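Local coordinates for Ctr9 protein (Myceliophthora thermophila, PDB 6AF0), which probably binds the RNA polymerase II complex as the tetratricopeptide-repeat subunit of the Paf1 transcription elongation complex, at residues 48-53 against 67-72; 61-66 against 96-101; 100-105 against 116-121; 150-155 against 339-344. All coordinates share one frame; numbering follows the deposited sequence.

How the interactions relate
The four contacts illustrate how a helical array grows by handing one helix on to the next. Interactions 1 and 2 use successive parts of helix 63-76 and touch where Ile67 CD1 lies 3.6 Å from Lys98 CG, their centres about 13 Å apart. Interaction 3 starts where interaction 2 ends, sharing Arg100 and Glu101, with centres about 11 Å apart. Interaction 4 joins residues far apart in sequence, yet its centre is about 11 Å from that of interaction 3; a long, weak ion pair, Lys118 NZ to Asp341 OD2 at 3.4 Å, spans the two. Interactions 1 and 4 do not touch. The chain of another protein comes within reach of all four contacts, of interaction 1 at Met51.

Interaction 1 of 4, residues 48-53 against 67-72; sequences IYWMTV and IEMLLR
Trp50 and Val53 receive the side chain of Met69 in the closely packed half of an antiparallel helix pair, the unit from which tetratricopeptide-type arrays are assembled. The local axes run at 166° to each other and approach to 9.4 Å. Met69 bends at its last torsion, chi3 52°, which turns the methyl group back so that CE lies 4.0 Å from Trp50 CE3. Its sulphur meets the other partner, Met69 SD being 3.6 Å from Val53 CG1. The indole extends farther along helix 63-76, placing Trp50 CH2 3.7 Å from Arg72 CG; the two side chains cross at about a right angle. Leu70 brings a single methyl across, CD2, 3.9 Å from Trp50 O and 4.3 Å from Met51 CA. The looser side is at Arg72, which is partly exposed; its guanidinium turns off from helix 47-59 and makes a long, weak ion pair with Glu41. Trp50 NE1 bonds to Ser45 O, which helps fix the rotation of the indole. Helix 34-42 covers the Trp50, Val53 and Met69 side, Phe40 meeting the indole edge-to-face, while helix 82-101 packs on Met51 and Leu70.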
loop_
_atom_site.group_PDB
_atom_site.type_symbol
_atom_site.label_atom_id
_atom_site.label_comp_id
_atom_site.label_asym_id
_atom_site.label_seq_id
_atom_site.Cartn_x
_atom_site.Cartn_y
_atom_site.Cartn_z
ATOM N N ILE A 48 5.305 72.927 16.191
ATOM C CA ILE A 48 6.375 72.226 16.894
ATOM C C ILE A 48 5.872 71.607 18.211
ATOM O O ILE A 48 6.191 70.469 18.531
ATOM C CB ILE A 48 7.580 73.149 17.160
ATOM C CG1 ILE A 48 8.612 72.466 18.048
ATOM C CG2 ILE A 48 7.151 74.446 17.833
ATOM C CD1 ILE A 48 10.014 72.982 17.832
ATOM N N TYR A 49 5.059 72.342 18.952
ATOM C CA TYR A 49 4.602 71.882 20.263
ATOM C C TYR A 49 3.724 70.648 20.121
ATOM O O TYR A 49 3.924 69.672 20.824
ATOM C CB TYR A 49 3.873 73.003 21.025
ATOM C CG TYR A 49 4.759 74.201 21.316
ATOM C CD1 TYR A 49 5.819 74.098 22.216
ATOM C CD2 TYR A 49 4.555 75.430 20.671
ATOM C CE1 TYR A 49 6.650 75.179 22.477
ATOM C CE2 TYR A 49 5.377 76.520 20.925
ATOM C CZ TYR A 49 6.424 76.382 21.829
ATOM O OH TYR A 49 7.250 77.432 22.118
ATOM N N TRP A 50 2.763 70.699 19.213
ATOM C CA TRP A 50 1.942 69.537 18.897
ATOM C C TRP A 50 2.793 68.288 18.625
ATOM O O TRP A 50 2.537 67.228 19.188
ATOM C CB TRP A 50 1.125 69.766 17.628
ATOM C CG TRP A 50 0.032 70.744 17.692
ATOM C CD1 TRP A 50 0.100 72.052 17.363
ATOM C CD2 TRP A 50 -1.321 70.485 18.023
ATOM N NE1 TRP A 50 -1.121 72.645 17.500
ATOM C CE2 TRP A 50 -2.016 71.697 17.908
ATOM C CE3 TRP A 50 -2.010 69.352 18.440
ATOM C CZ2 TRP A 50 -3.359 71.806 18.189
ATOM C CZ3 TRP A 50 -3.333 69.461 18.720
ATOM C CH2 TRP A 50 -4.000 70.676 18.593
ATOM N N MET A 51 3.766 68.410 17.719
ATOM C CA MET A 51 4.644 67.304 17.362
ATOM C C MET A 51 5.499 66.866 18.549
ATOM O O MET A 51 5.573 65.675 18.847
ATOM C CB MET A 51 5.538 67.686 16.188
ATOM C CG MET A 51 4.806 67.692 14.856
ATOM S SD MET A 51 4.989 66.178 13.885
ATOM C CE MET A 51 6.646 66.459 13.244
ATOM N N THR A 52 6.122 67.815 19.241
ATOM C CA THR A 52 7.023 67.474 20.342
ATOM C C THR A 52 6.337 66.657 21.436
ATOM O O THR A 52 6.928 65.718 21.967
ATOM C CB THR A 52 7.640 68.724 20.991
ATOM O OG1 THR A 52 8.248 69.545 19.986
ATOM C CG2 THR A 52 8.720 68.340 21.995
ATOM N N VAL A 53 5.098 67.025 21.767
ATOM C CA VAL A 53 4.322 66.346 22.804
ATOM C C VAL A 53 3.798 65.034 22.261
ATOM O O VAL A 53 3.756 64.042 22.980
ATOM C CB VAL A 53 3.148 67.225 23.321
ATOM C CG1 VAL A 53 2.312 66.524 24.392
ATOM C CG2 VAL A 53 3.697 68.513 23.907
ATOM N N ILE A 67 -1.619 60.010 18.296
ATOM C CA ILE A 67 -2.498 60.076 17.124
ATOM C C ILE A 67 -3.569 61.171 17.270
ATOM O O ILE A 67 -3.740 62.021 16.380
ATOM C CB ILE A 67 -3.192 58.734 16.855
ATOM C CG1 ILE A 67 -2.139 57.648 16.557
ATOM C CG2 ILE A 67 -4.182 58.865 15.695
ATOM C CD1 ILE A 67 -2.684 56.255 16.263
ATOM N N GLU A 68 -4.274 61.134 18.402
ATOM C CA GLU A 68 -5.353 62.079 18.720
ATOM C C GLU A 68 -4.865 63.515 18.676
ATOM O O GLU A 68 -5.495 64.366 18.056
ATOM C CB GLU A 68 -5.939 61.798 20.109
ATOM C CG GLU A 68 -7.049 60.743 20.170
ATOM C CD GLU A 68 -6.604 59.335 19.785
ATOM O OE1 GLU A 68 -5.881 59.172 18.774
ATOM O OE2 GLU A 68 -7.008 58.379 20.488
ATOM N N MET A 69 -3.745 63.776 19.337
ATOM C CA MET A 69 -3.116 65.086 19.271
ATOM C C MET A 69 -2.880 65.516 17.826
ATOM O O MET A 69 -3.328 66.577 17.416
ATOM C CB MET A 69 -1.800 65.081 20.021
ATOM C CG MET A 69 -1.964 65.076 21.514
ATOM S SD MET A 69 -0.566 65.830 22.344
ATOM C CE MET A 69 -0.417 67.390 21.514
ATOM N N LEU A 70 -2.211 64.689 17.042
ATOM C CA LEU A 70 -1.893 65.072 15.676
ATOM C C LEU A 70 -3.139 65.170 14.805
ATOM O O LEU A 70 -3.135 65.884 13.808
ATOM C CB LEU A 70 -0.892 64.111 15.048
ATOM C CG LEU A 70 0.456 64.008 15.755
ATOM C CD1 LEU A 70 1.370 63.136 14.915
ATOM C CD2 LEU A 70 1.085 65.366 16.022
ATOM N N LEU A 71 -4.204 64.463 15.172
ATOM C CA LEU A 71 -5.483 64.566 14.448
ATOM C C LEU A 71 -6.069 65.963 14.594
ATOM O O LEU A 71 -6.493 66.596 13.626
ATOM C CB LEU A 71 -6.482 63.531 14.978
ATOM C CG LEU A 71 -7.122 62.582 13.966
ATOM C CD1 LEU A 71 -6.070 61.836 13.165
ATOM C CD2 LEU A 71 -8.015 61.585 14.689
ATOM N N ARG A 72 -6.068 66.430 15.830
ATOM C CA ARG A 72 -6.584 67.742 16.164
ATOM C C ARG A 72 -5.692 68.854 15.610
ATOM O O ARG A 72 -6.193 69.812 15.017
ATOM C CB ARG A 72 -6.704 67.859 17.676
ATOM C CG ARG A 72 -7.376 69.145 18.128
ATOM C CD ARG A 72 -7.811 69.098 19.583
ATOM N NE ARG A 72 -8.320 67.800 20.023
ATOM C CZ ARG A 72 -8.947 67.584 21.179
ATOM N NH1 ARG A 72 -9.160 68.571 22.043
ATOM N NH2 ARG A 72 -9.356 66.360 21.479
#

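Interaction 2 of 4, residues 61-66 against 96-101; sequences NKIDFA and LWKSRE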
loop_
_atom_site.group_PDB
_atom_site.type_symbol
_atom_site.label_atom_id
_atom_site.label_comp_id
_atom_site.label_asym_id
_atom_site.label_seq_id
_atom_site.Cartn_x
_atom_site.Cartn_y
_atom_site.Cartn_z
ATOM N N ASN A 61 5.307 55.006 24.737
ATOM C CA ASN A 61 4.441 53.988 24.192
ATOM C C ASN A 61 2.975 54.348 24.152
ATOM O O ASN A 61 2.149 53.500 23.814
ATOM C CB ASN A 61 4.650 52.674 24.972
ATOM C CG ASN A 61 4.782 51.486 24.065
ATOM O OD1 ASN A 61 3.796 50.869 23.678
ATOM N ND2 ASN A 61 6.007 51.177 23.698
ATOM N N LYS A 62 2.640 55.590 24.482
ATOM C CA LYS A 62 1.244 56.036 24.395
ATOM C C LYS A 62 0.948 56.586 22.989
ATOM O O LYS A 62 0.894 57.780 22.762
ATOM C CB LYS A 62 0.904 57.031 25.503
ATOM C CG LYS A 62 0.721 56.405 26.890
ATOM C CD LYS A 62 1.870 56.811 27.808
ATOM C CE LYS A 62 1.587 56.458 29.256
ATOM N NZ LYS A 62 2.833 56.545 30.081
ATOM N N ILE A 63 0.747 55.664 22.059
ATOM C CA ILE A 63 0.690 55.959 20.624
ATOM C C ILE A 63 -0.635 56.602 20.213
ATOM O O ILE A 63 -0.660 57.509 19.370
ATOM C CB ILE A 63 0.895 54.667 19.789
ATOM C CG1 ILE A 63 2.183 53.960 20.176
ATOM C CG2 ILE A 63 0.929 54.951 18.295
ATOM C CD1 ILE A 63 3.416 54.833 20.172
ATOM N N ASP A 64 -1.735 56.125 20.791
ATOM C CA ASP A 64 -3.064 56.702 20.516
ATOM C C ASP A 64 -3.159 58.171 20.897
ATOM O O ASP A 64 -3.536 58.994 20.085
ATOM C CB ASP A 64 -4.133 55.921 21.252
ATOM C CG ASP A 64 -4.397 54.583 20.616
ATOM O OD1 ASP A 64 -4.660 54.546 19.393
ATOM O OD2 ASP A 64 -4.344 53.570 21.333
ATOM N N PHE A 65 -2.789 58.489 22.127
ATOM C CA PHE A 65 -2.642 59.870 22.539
ATOM C C PHE A 65 -1.974 60.719 21.458
ATOM O O PHE A 65 -2.502 61.776 21.037
ATOM C CB PHE A 65 -1.836 59.935 23.838
ATOM C CG PHE A 65 -2.609 59.496 25.062
ATOM C CD1 PHE A 65 -1.952 59.290 26.259
ATOM C CD2 PHE A 65 -3.986 59.288 25.019
ATOM C CE1 PHE A 65 -2.634 58.896 27.382
ATOM C CE2 PHE A 65 -4.672 58.877 26.144
ATOM C CZ PHE A 65 -3.996 58.688 27.328
ATOM N N ALA A 66 -0.821 60.246 21.003
ATOM C CA ALA A 66 -0.081 60.935 19.962
ATOM C C ALA A 66 -0.890 61.060 18.664
ATOM O O ALA A 66 -0.862 62.106 18.016
ATOM C CB ALA A 66 1.229 60.226 19.713
ATOM N N LEU A 96 0.582 52.905 10.972
ATOM C CA LEU A 96 1.342 51.692 10.701
ATOM C C LEU A 96 1.742 51.038 12.026
ATOM O O LEU A 96 1.536 49.837 12.197
ATOM C CB LEU A 96 2.546 51.964 9.800
ATOM C CG LEU A 96 2.170 52.463 8.411
ATOM C CD1 LEU A 96 3.405 52.744 7.575
ATOM C CD2 LEU A 96 1.276 51.482 7.672
ATOM N N TRP A 97 2.264 51.814 12.973
ATOM C CA TRP A 97 2.550 51.255 14.290
ATOM C C TRP A 97 1.317 50.523 14.822
ATOM O O TRP A 97 1.330 49.295 14.958
ATOM C CB TRP A 97 3.003 52.329 15.268
ATOM C CG TRP A 97 3.267 51.840 16.642
ATOM C CD1 TRP A 97 2.408 51.166 17.472
ATOM C CD2 TRP A 97 4.458 52.037 17.381
ATOM N NE1 TRP A 97 3.013 50.911 18.676
ATOM C CE2 TRP A 97 4.276 51.438 18.648
ATOM C CE3 TRP A 97 5.673 52.651 17.096
ATOM C CZ2 TRP A 97 5.271 51.438 19.631
ATOM C CZ3 TRP A 97 6.669 52.652 18.076
ATOM C CH2 TRP A 97 6.459 52.048 19.328
ATOM N N LYS A 98 0.248 51.265 15.089
ATOM C CA LYS A 98 -0.982 50.687 15.627
ATOM C C LYS A 98 -1.370 49.468 14.834
ATOM O O LYS A 98 -1.812 48.491 15.400
ATOM C CB LYS A 98 -2.144 51.700 15.643
ATOM C CG LYS A 98 -2.080 52.703 16.796
ATOM C CD LYS A 98 -2.083 52.064 18.190
ATOM C CE LYS A 98 -3.379 51.302 18.468
ATOM N NZ LYS A 98 -3.331 50.459 19.696
ATOM N N SER A 99 -1.185 49.531 13.523
ATOM C CA SER A 99 -1.407 48.373 12.651
ATOM C C SER A 99 -0.639 47.160 13.120
ATOM O O SER A 99 -1.204 46.055 13.182
ATOM C CB SER A 99 -0.997 48.688 11.208
ATOM O OG SER A 99 -0.592 47.525 10.507
ATOM N N ARG A 100 0.642 47.366 13.438
ATOM C CA ARG A 100 1.522 46.264 13.809
ATOM C C ARG A 100 1.029 45.527 15.064
ATOM O O ARG A 100 0.884 44.311 15.048
ATOM C CB ARG A 100 2.965 46.746 13.971
ATOM C CG ARG A 100 3.631 47.100 12.647
ATOM C CD ARG A 100 5.139 47.322 12.758
ATOM N NE ARG A 100 5.585 48.083 11.593
ATOM C CZ ARG A 100 5.727 49.409 11.548
ATOM N NH1 ARG A 100 5.517 50.181 12.626
ATOM N NH2 ARG A 100 6.112 49.963 10.404
ATOM N N GLU A 101 0.735 46.269 16.124
ATOM C CA GLU A 101 0.210 45.692 17.366
ATOM C C GLU A 101 -1.267 45.204 17.314
ATOM O O GLU A 101 -1.777 44.631 18.277
ATOM C CB GLU A 101 0.371 46.711 18.492
ATOM C CG GLU A 101 1.811 46.902 18.957
ATOM C CD GLU A 101 1.935 47.884 20.114
ATOM O OE1 GLU A 101 0.900 48.281 20.699
ATOM O OE2 GLU A 101 3.073 48.273 20.446
#
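Ile63 lies over one face of the Trp97 indole, a CH-pi contact joining two consecutive helices of an alpha-alpha array: the first turn of helix 63-76 meets the last turns of helix 82-101. Ile63 CG1 is 3.7 Å from the centroid of the Trp97 five-membered ring and 21° off its normal. The Ile63 CD1 methyl carries the overlap toward the six-membered ring, 3.9 Å from Trp97 CZ2. The indole can reach across because its CG stands opposite the backbone N, chi1 178°. Asn61 ND2 lies at the edge of the ring, near its plane, in van der Waals contact, its amide turned steeply against the indole. Glu101, one helical turn on, takes a weak bond from the indole N-H, Trp97 NE1 to Glu101 OE2 3.2 Å. An acidic side chain of another protein's chain packs on Trp97, and an acidic side chain of that chain forms a salt bridge with Arg100 NE. Lys98 is folded, bending at chi2 (-59°) and again at chi3. Its chain slides past Ile63, Lys98 CG 4.0 Å from Ile63 CG2, and then crosses Asp64. Lys98 CE lies 3.6 Å from Asp64 OD1, and a long salt bridge of 3.7 Å runs from Lys98 NZ to Asp64 OD2.

Interaction 3 of 4, residues 100-105 against 116-121; sequences REAPRV and KTKEYY
Pro103 O takes the backbone N-H of Lys118 over 3.0 Å, the one hydrogen bond between the two segments, closing the long loop that connects two consecutive helices of the helical-repeat array. It holds the chain leaving helix 82-101 against the start of helix 118-135. The bond is moderately bent, 152° at the hydrogen, and the donor sits 31° out of the carbonyl plane. A weaker CA-H contact adds to it, since Thr117 CA lies 3.3 Å from Pro103 O. The carbonyl thus approaches the first amide of the helix just beyond Thr117, its N-cap residue. Thr117 CG2 packs on the backbone of Arg104 and Val105, reaching to 3.8 Å from Val105 CA. Lys118 instead runs back along the incoming chain, bent at chi2 and chi3, so that its methylenes pass the Pro103 and Ala102 carbonyls and Lys118 NZ arrives 3.7 Å from Arg100 O. That ammonium also has a long, weak ion pair with Asp341. The Arg100 side chain turns away from segment 116-121, and its NE is engaged by an acidic residue of another protein's chain. Ala102 directs CB at the edge of the Tyr121 ring, in its plane, 3.7 Å from Tyr121 CD2 and 3.9 Å from Tyr121 CE2.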
loop_
_atom_site.group_PDB
_atom_site.type_symbol
_atom_site.label_atom_id
_atom_site.label_comp_id
_atom_site.label_asym_id
_atom_site.label_seq_id
_atom_site.Cartn_x
_atom_site.Cartn_y
_atom_site.Cartn_z
ATOM N N ARG A 100 0.642 47.366 13.438
ATOM C CA ARG A 100 1.522 46.264 13.809
ATOM C C ARG A 100 1.029 45.527 15.064
ATOM O O ARG A 100 0.884 44.311 15.048
ATOM C CB ARG A 100 2.965 46.746 13.971
ATOM C CG ARG A 100 3.631 47.100 12.647
ATOM C CD ARG A 100 5.139 47.322 12.758
ATOM N NE ARG A 100 5.585 48.083 11.593
ATOM C CZ ARG A 100 5.727 49.409 11.548
ATOM N NH1 ARG A 100 5.517 50.181 12.626
ATOM N NH2 ARG A 100 6.112 49.963 10.404
ATOM N N GLU A 101 0.735 46.269 16.124
ATOM C CA GLU A 101 0.210 45.692 17.366
ATOM C C GLU A 101 -1.267 45.204 17.314
ATOM O O GLU A 101 -1.777 44.631 18.277
ATOM C CB GLU A 101 0.371 46.711 18.492
ATOM C CG GLU A 101 1.811 46.902 18.957
ATOM C CD GLU A 101 1.935 47.884 20.114
ATOM O OE1 GLU A 101 0.900 48.281 20.699
ATOM O OE2 GLU A 101 3.073 48.273 20.446
ATOM N N ALA A 102 -1.947 45.412 16.191
ATOM C CA ALA A 102 -3.355 45.026 16.043
ATOM C C ALA A 102 -3.577 43.500 15.889
ATOM O O ALA A 102 -2.632 42.740 15.724
ATOM C CB ALA A 102 -3.951 45.759 14.847
ATOM N N PRO A 103 -4.843 43.050 15.954
ATOM C CA PRO A 103 -5.242 41.676 15.609
ATOM C C PRO A 103 -5.823 41.513 14.209
ATOM O O PRO A 103 -6.394 42.447 13.667
ATOM C CB PRO A 103 -6.345 41.389 16.610
ATOM C CG PRO A 103 -6.999 42.722 16.793
ATOM C CD PRO A 103 -5.920 43.759 16.667
ATOM N N ARG A 104 -5.681 40.323 13.639
ATOM C CA ARG A 104 -6.346 39.973 12.395
ATOM C C ARG A 104 -7.838 40.201 12.556
ATOM O O ARG A 104 -8.443 40.953 11.797
ATOM C CB ARG A 104 -6.116 38.503 12.049
ATOM C CG ARG A 104 -5.024 38.219 11.026
ATOM C CD ARG A 104 -5.161 36.788 10.495
ATOM N NE ARG A 104 -4.017 36.380 9.681
ATOM C CZ ARG A 104 -3.840 36.645 8.380
ATOM N NH1 ARG A 104 -4.738 37.349 7.700
ATOM N NH2 ARG A 104 -2.751 36.203 7.742
ATOM N N VAL A 105 -8.432 39.541 13.547
ATOM C CA VAL A 105 -9.844 39.773 13.882
ATOM C C VAL A 105 -10.011 39.912 15.400
ATOM O O VAL A 105 -9.226 39.348 16.175
ATOM C CB VAL A 105 -10.761 38.651 13.345
ATOM C CG1 VAL A 105 -12.200 39.138 13.270
ATOM C CG2 VAL A 105 -10.309 38.185 11.970
ATOM N N LYS A 116 -11.051 47.049 15.446
ATOM C CA LYS A 116 -9.754 47.646 15.796
ATOM C C LYS A 116 -8.656 46.923 15.021
ATOM O O LYS A 116 -7.470 47.040 15.339
ATOM C CB LYS A 116 -9.511 47.481 17.296
ATOM C CG LYS A 116 -10.500 46.515 17.948
ATOM C CD LYS A 116 -10.439 46.528 19.462
ATOM C CE LYS A 116 -11.826 46.742 20.057
ATOM N NZ LYS A 116 -11.764 47.449 21.366
ATOM N N THR A 117 -9.081 46.178 13.995
ATOM C CA THR A 117 -8.254 45.199 13.325
ATOM C C THR A 117 -7.110 45.833 12.551
ATOM O O THR A 117 -7.054 47.040 12.347
ATOM C CB THR A 117 -9.092 44.340 12.349
ATOM O OG1 THR A 117 -9.818 45.192 11.452
ATOM C CG2 THR A 117 -10.065 43.456 13.112
ATOM N N LYS A 118 -6.201 44.982 12.108
ATOM C CA LYS A 118 -5.079 45.415 11.314
ATOM C C LYS A 118 -5.581 46.151 10.114
ATOM O O LYS A 118 -5.075 47.216 9.784
ATOM C CB LYS A 118 -4.278 44.245 10.782
ATOM C CG LYS A 118 -4.080 43.126 11.768
ATOM C CD LYS A 118 -2.769 42.405 11.544
ATOM C CE LYS A 118 -2.034 42.322 12.861
ATOM N NZ LYS A 118 -0.611 42.024 12.614
ATOM N N GLU A 119 -6.563 45.570 9.436
ATOM C CA GLU A 119 -7.058 46.172 8.200
ATOM C C GLU A 119 -7.692 47.530 8.451
ATOM O O GLU A 119 -7.753 48.371 7.555
ATOM C CB GLU A 119 -8.049 45.265 7.471
ATOM C CG GLU A 119 -8.208 45.615 5.982
ATOM C CD GLU A 119 -7.028 45.173 5.102
ATOM O OE1 GLU A 119 -6.477 44.071 5.333
ATOM O OE2 GLU A 119 -6.653 45.925 4.160
ATOM N N TYR A 120 -8.175 47.733 9.663
ATOM C CA TYR A 120 -8.689 49.028 10.059
ATOM C C TYR A 120 -7.599 50.107 10.037
ATOM O O TYR A 120 -7.732 51.126 9.334
ATOM C CB TYR A 120 -9.298 48.915 11.448
ATOM C CG TYR A 120 -9.765 50.217 12.016
ATOM C CD1 TYR A 120 -10.901 50.839 11.514
ATOM C CD2 TYR A 120 -9.079 50.823 13.058
ATOM C CE1 TYR A 120 -11.339 52.035 12.031
ATOM C CE2 TYR A 120 -9.509 52.023 13.579
ATOM C CZ TYR A 120 -10.641 52.617 13.064
ATOM O OH TYR A 120 -11.063 53.806 13.580
ATOM N N TYR A 121 -6.529 49.873 10.796
ATOM C CA TYR A 121 -5.376 50.789 10.837
ATOM C C TYR A 121 -4.700 50.943 9.448
ATOM O O TYR A 121 -4.213 52.020 9.084
ATOM C CB TYR A 121 -4.364 50.335 11.895
ATOM C CG TYR A 121 -4.897 50.380 13.307
ATOM C CD1 TYR A 121 -5.322 51.575 13.871
ATOM C CD2 TYR A 121 -4.969 49.234 14.085
ATOM C CE1 TYR A 121 -5.816 51.624 15.171
ATOM C CE2 TYR A 121 -5.453 49.276 15.383
ATOM C CZ TYR A 121 -5.879 50.471 15.920
ATOM O OH TYR A 121 -6.359 50.488 17.206
#

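Interaction 4 of 4, residues 150-155 against 339-344; sequences ILLKAS and YTDVNA
Ser155 meets Asp341 near the end of helix 140-155, where the loop between helices 326-338 and 343-360 comes up against it. CB of Ser155 faces this loop and lies 3.6 Å from Asp341 O and 4.0 Å from Asp341 CB. With chi1 at 180° the hydroxyl stands opposite the backbone N and extends onward to the loop. At the tip, Ser155 OG donates a hydrogen bond of 2.6 Å to Asp341 O. The donor comes from above the carbonyl plane, 75° out of it, and the C=O...donor angle is only 104°; the hydroxyl therefore rests over the flat of the peptide group rather than beyond the oxygen. Ser155 OG also lies 3.3 Å from Asp341 CB. Val342 N lies 3.9 Å from Ser155 OG, with no hydrogen bond. One turn back on the helix, Leu152 gives looser company to the aspartate, its carbonyl O 4.1 Å from Asp341 OD1. Asn343, which starts helix 343-360, sends ND2 to Gln157 O just past helix 140-155, a second tie between the same two parts. Another protein's chain packs on Leu152, Ser155, Asp341 and Val342. A contact between a helix end and a loop so distant in sequence is consistent with the superhelical winding of a tetratricopeptide-repeat solenoid.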
loop_
_atom_site.group_PDB
_atom_site.type_symbol
_atom_site.label_atom_id
_atom_site.label_comp_id
_atom_site.label_asym_id
_atom_site.label_seq_id
_atom_site.Cartn_x
_atom_site.Cartn_y
_atom_site.Cartn_z
ATOM N N ILE A 150 2.330 48.795 1.663
ATOM C CA ILE A 150 2.039 47.789 0.680
ATOM C C ILE A 150 2.479 46.429 1.218
ATOM O O ILE A 150 1.739 45.447 1.111
ATOM C CB ILE A 150 2.674 48.134 -0.683
ATOM C CG1 ILE A 150 2.056 49.434 -1.240
ATOM C CG2 ILE A 150 2.460 47.000 -1.685
ATOM C CD1 ILE A 150 2.689 49.926 -2.518
ATOM N N LEU A 151 3.655 46.377 1.831
ATOM C CA LEU A 151 4.125 45.132 2.461
ATOM C C LEU A 151 3.144 44.596 3.503
ATOM O O LEU A 151 2.695 43.453 3.430
ATOM C CB LEU A 151 5.480 45.335 3.148
ATOM C CG LEU A 151 6.751 45.462 2.282
ATOM C CD1 LEU A 151 7.938 45.684 3.201
ATOM C CD2 LEU A 151 7.000 44.274 1.354
ATOM N N LEU A 152 2.815 45.427 4.474
ATOM C CA LEU A 152 1.855 45.053 5.495
ATOM C C LEU A 152 0.494 44.597 4.955
ATOM O O LEU A 152 -0.155 43.741 5.545
ATOM C CB LEU A 152 1.639 46.219 6.440
ATOM C CG LEU A 152 2.849 46.723 7.216
ATOM C CD1 LEU A 152 2.455 47.958 7.978
ATOM C CD2 LEU A 152 3.331 45.695 8.200
ATOM N N LYS A 153 0.048 45.185 3.861
ATOM C CA LYS A 153 -1.206 44.783 3.241
ATOM C C LYS A 153 -0.975 43.486 2.473
ATOM O O LYS A 153 -1.809 42.596 2.479
ATOM C CB LYS A 153 -1.730 45.893 2.308
ATOM C CG LYS A 153 -3.233 46.190 2.428
ATOM C CD LYS A 153 -3.610 47.632 2.070
ATOM C CE LYS A 153 -3.029 48.045 0.724
ATOM N NZ LYS A 153 -3.464 49.397 0.280
ATOM N N ALA A 154 0.171 43.375 1.819
ATOM C CA ALA A 154 0.450 42.225 0.971
ATOM C C ALA A 154 0.537 40.943 1.759
ATOM O O ALA A 154 0.121 39.900 1.264
ATOM C CB ALA A 154 1.742 42.427 0.206
ATOM N N SER A 155 1.094 41.016 2.968
ATOM C CA SER A 155 1.215 39.832 3.836
ATOM C C SER A 155 -0.152 39.273 4.287
ATOM O O SER A 155 -0.301 38.065 4.525
ATOM C CB SER A 155 2.076 40.145 5.053
ATOM O OG SER A 155 2.205 39.007 5.901
ATOM N N TYR A 339 -2.758 37.464 16.124
ATOM C CA TYR A 339 -1.847 38.605 15.908
ATOM C C TYR A 339 -0.848 38.497 14.753
ATOM O O TYR A 339 0.212 39.105 14.806
ATOM C CB TYR A 339 -1.090 38.883 17.211
ATOM C CG TYR A 339 -1.901 39.592 18.272
ATOM C CD1 TYR A 339 -3.009 40.372 17.944
ATOM C CD2 TYR A 339 -1.536 39.527 19.599
ATOM C CE1 TYR A 339 -3.737 41.036 18.910
ATOM C CE2 TYR A 339 -2.262 40.194 20.564
ATOM C CZ TYR A 339 -3.361 40.942 20.214
ATOM O OH TYR A 339 -4.078 41.610 21.170
ATOM N N THR A 340 -1.190 37.787 13.689
ATOM C CA THR A 340 -0.195 37.451 12.665
ATOM C C THR A 340 -0.472 38.018 11.289
ATOM O O THR A 340 -1.567 37.876 10.765
ATOM C CB THR A 340 -0.080 35.933 12.477
ATOM O OG1 THR A 340 -0.118 35.298 13.750
ATOM C CG2 THR A 340 1.222 35.599 11.835
ATOM N N ASP A 341 0.553 38.608 10.687
ATOM C CA ASP A 341 0.497 39.055 9.307
ATOM C C ASP A 341 0.629 37.848 8.365
ATOM O O ASP A 341 0.228 37.905 7.213
ATOM C CB ASP A 341 1.645 40.046 9.016
ATOM C CG ASP A 341 1.507 41.397 9.765
ATOM O OD1 ASP A 341 0.698 42.263 9.324
ATOM O OD2 ASP A 341 2.252 41.623 10.749
ATOM N N VAL A 342 1.215 36.773 8.878
ATOM C CA VAL A 342 1.675 35.632 8.096
ATOM C C VAL A 342 0.709 34.458 8.146
ATOM O O VAL A 342 0.297 34.034 9.212
ATOM C CB VAL A 342 3.038 35.125 8.647
ATOM C CG1 VAL A 342 3.674 34.079 7.724
ATOM C CG2 VAL A 342 4.001 36.281 8.837
ATOM N N ASN A 343 0.397 33.886 6.996
ATOM C CA ASN A 343 -0.527 32.749 6.954
ATOM C C ASN A 343 0.081 31.489 7.576
ATOM O O ASN A 343 -0.574 30.776 8.345
ATOM C CB ASN A 343 -0.996 32.474 5.519
ATOM C CG ASN A 343 -1.719 33.669 4.900
ATOM O OD1 ASN A 343 -2.526 34.358 5.552
ATOM N ND2 ASN A 343 -1.424 33.931 3.634
ATOM N N ALA A 344 1.342 31.228 7.248
ATOM C CA ALA A 344 2.061 30.034 7.736
ATOM C C ALA A 344 1.928 29.894 9.233
ATOM O O ALA A 344 1.683 28.790 9.749
ATOM C CB ALA A 344 3.537 30.092 7.353
#